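Local atomic coordinates of putative lipoprotein (Pectobacterium atrosepticum SCRI1043, PDB entry 3BDU), a protein that is of unknown function but is probably a membrane-anchored bacterial lipoprotein, whose small all-beta domain belongs to the DUF903 family of the SH3 clan. Residues A[5-10]-A[19-24]. Sequence-based numbering, arbitrary orientation.
Sequences YVLHTN and GKPKVD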
# COMPACT_ATOMS: atom_id res chain seq x y z
N TYR A 5 -21.70 16.41 -3.09
CA TYR A 5 -20.37 16.41 -2.50
C TYR A 5 -19.42 17.05 -3.50
O TYR A 5 -19.69 17.08 -4.70
CB TYR A 5 -19.91 14.98 -2.20
CG TYR A 5 -20.57 14.35 -1.00
CD1 TYR A 5 -19.88 14.17 0.19
CD2 TYR A 5 -21.91 13.94 -1.05
CE1 TYR A 5 -20.49 13.61 1.32
CE2 TYR A 5 -22.53 13.38 0.06
CZ TYR A 5 -21.82 13.21 1.24
OH TYR A 5 -22.43 12.66 2.33
N VAL A 6 -18.31 17.56 -2.99
CA VAL A 6 -17.29 18.17 -3.83
C VAL A 6 -15.99 17.43 -3.56
O VAL A 6 -15.51 17.43 -2.43
CB VAL A 6 -17.07 19.66 -3.50
CG1 VAL A 6 -15.96 20.20 -4.38
CG2 VAL A 6 -18.36 20.46 -3.72
N LEU A 7 -15.43 16.79 -4.58
CA LEU A 7 -14.17 16.07 -4.43
C LEU A 7 -13.01 16.95 -4.89
O LEU A 7 -13.07 17.58 -5.95
CB LEU A 7 -14.16 14.80 -5.29
CG LEU A 7 -15.07 13.60 -4.98
CD1 LEU A 7 -16.53 14.05 -4.98
CD2 LEU A 7 -14.85 12.52 -6.02
N HIS A 8 -11.95 17.00 -4.08
CA HIS A 8 -10.76 17.76 -4.42
C HIS A 8 -9.69 16.73 -4.75
O HIS A 8 -9.36 15.88 -3.92
CB HIS A 8 -10.32 18.64 -3.24
CG HIS A 8 -11.36 19.62 -2.81
ND1 HIS A 8 -12.57 19.25 -2.28
CD2 HIS A 8 -11.39 20.98 -2.90
CE1 HIS A 8 -13.31 20.32 -2.05
NE2 HIS A 8 -12.61 21.38 -2.42
N THR A 9 -9.17 16.80 -5.97
CA THR A 9 -8.16 15.85 -6.43
C THR A 9 -6.75 16.33 -6.13
O THR A 9 -6.52 17.51 -5.85
CB THR A 9 -8.25 15.65 -7.94
OG1 THR A 9 -7.80 16.84 -8.59
CG2 THR A 9 -9.68 15.36 -8.36
N ASN A 10 -5.79 15.41 -6.20
CA ASN A 10 -4.41 15.78 -5.94
C ASN A 10 -3.78 16.48 -7.14
O ASN A 10 -2.58 16.73 -7.15
CB ASN A 10 -3.59 14.56 -5.51
CG ASN A 10 -3.75 14.25 -4.03
OD1 ASN A 10 -3.72 15.16 -3.19
ND2 ASN A 10 -3.91 12.98 -3.70
N GLY A 19 -24.54 12.66 -4.53
CA GLY A 19 -24.54 11.49 -3.66
C GLY A 19 -23.12 11.26 -3.19
O GLY A 19 -22.17 11.66 -3.87
N LYS A 20 -22.96 10.60 -2.04
CA LYS A 20 -21.63 10.36 -1.49
C LYS A 20 -20.77 9.39 -2.28
O LYS A 20 -21.17 8.26 -2.54
CB LYS A 20 -21.73 9.85 -0.04
CG LYS A 20 -20.38 9.85 0.68
CD LYS A 20 -20.47 9.48 2.16
CE LYS A 20 -20.49 7.98 2.37
NZ LYS A 20 -20.40 7.63 3.81
N PRO A 21 -19.58 9.84 -2.70
CA PRO A 21 -18.71 8.94 -3.45
C PRO A 21 -18.32 7.81 -2.49
O PRO A 21 -18.16 8.04 -1.29
CB PRO A 21 -17.52 9.83 -3.81
CG PRO A 21 -18.16 11.20 -3.93
CD PRO A 21 -19.07 11.22 -2.73
N LYS A 22 -18.19 6.60 -3.01
CA LYS A 22 -17.83 5.46 -2.19
C LYS A 22 -16.90 4.52 -2.95
O LYS A 22 -16.90 4.50 -4.19
CB LYS A 22 -19.08 4.68 -1.78
CG LYS A 22 -20.10 5.50 -1.00
CD LYS A 22 -21.39 4.72 -0.76
CE LYS A 22 -22.40 4.95 -1.87
NZ LYS A 22 -23.03 6.30 -1.76
N VAL A 23 -16.12 3.75 -2.21
CA VAL A 23 -15.22 2.80 -2.85
C VAL A 23 -16.06 1.69 -3.47
O VAL A 23 -16.99 1.17 -2.86
CB VAL A 23 -14.24 2.17 -1.84
CG1 VAL A 23 -13.42 1.07 -2.52
CG2 VAL A 23 -13.31 3.24 -1.29
N ASP A 24 -15.72 1.35 -4.71
CA ASP A 24 -16.38 0.29 -5.45
C ASP A 24 -15.48 -0.93 -5.26
O ASP A 24 -14.36 -0.95 -5.76
CB ASP A 24 -16.47 0.66 -6.93
CG ASP A 24 -17.07 -0.44 -7.79
OD1 ASP A 24 -17.15 -1.60 -7.34
OD2 ASP A 24 -17.46 -0.13 -8.94
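The Tyr5 ring lies under the backbone and the first side-chain carbons of Lys20. Lys20 CA sits over one ring face, 3.8 Å from the centroid and 24° off the normal, a CH-pi contact shifted toward the rim. Lys20 CB follows at 3.6 Å from Tyr5 CZ. Lys20 CG is anti to its backbone N (chi1 -168°), which carries the chain on across the phenol end, and Lys20 CD comes 3.7 Å from Tyr5 OH. The ammonium group reaches on to salt bridges with Asp24 and Glu26 of a second subunit. Tyr5 OH has its own polar partner, Lys52 NZ. Near the ring's other end, Gly19 O approaches Tyr5 CD2 obliquely at 3.6 Å, and Pro21 CD lies 3.9 Å from Tyr5 CG, also at a slant.

The fold is a small beta domain of two three-stranded antiparallel sheets, consistent with the SH3 clan in which the DUF903 family is placed. Strand 4-9 is the middle strand of one sheet. Residues 19-21, which lead toward strand 22-23 of the other, make the contact, through backbone as well as side-chain atoms. Within the chain strand 22-23 is outermost, and Val23 hydrogen-bonds through its backbone to a second subunit. No hydrogen bond joins the two segments.

Leu7 and Pro21 run antiparallel alongside one another. Leu7 CD1 meets Pro21 CG at 3.4 Å, tight for two carbons. Met50 touches Tyr5, Leu7 and Pro21, while Tyr32 packs on Leu7 and Pro21. Within 19-24, Lys22 NZ turns back to donate to Lys20 O at 2.8 Å, on a lone pair.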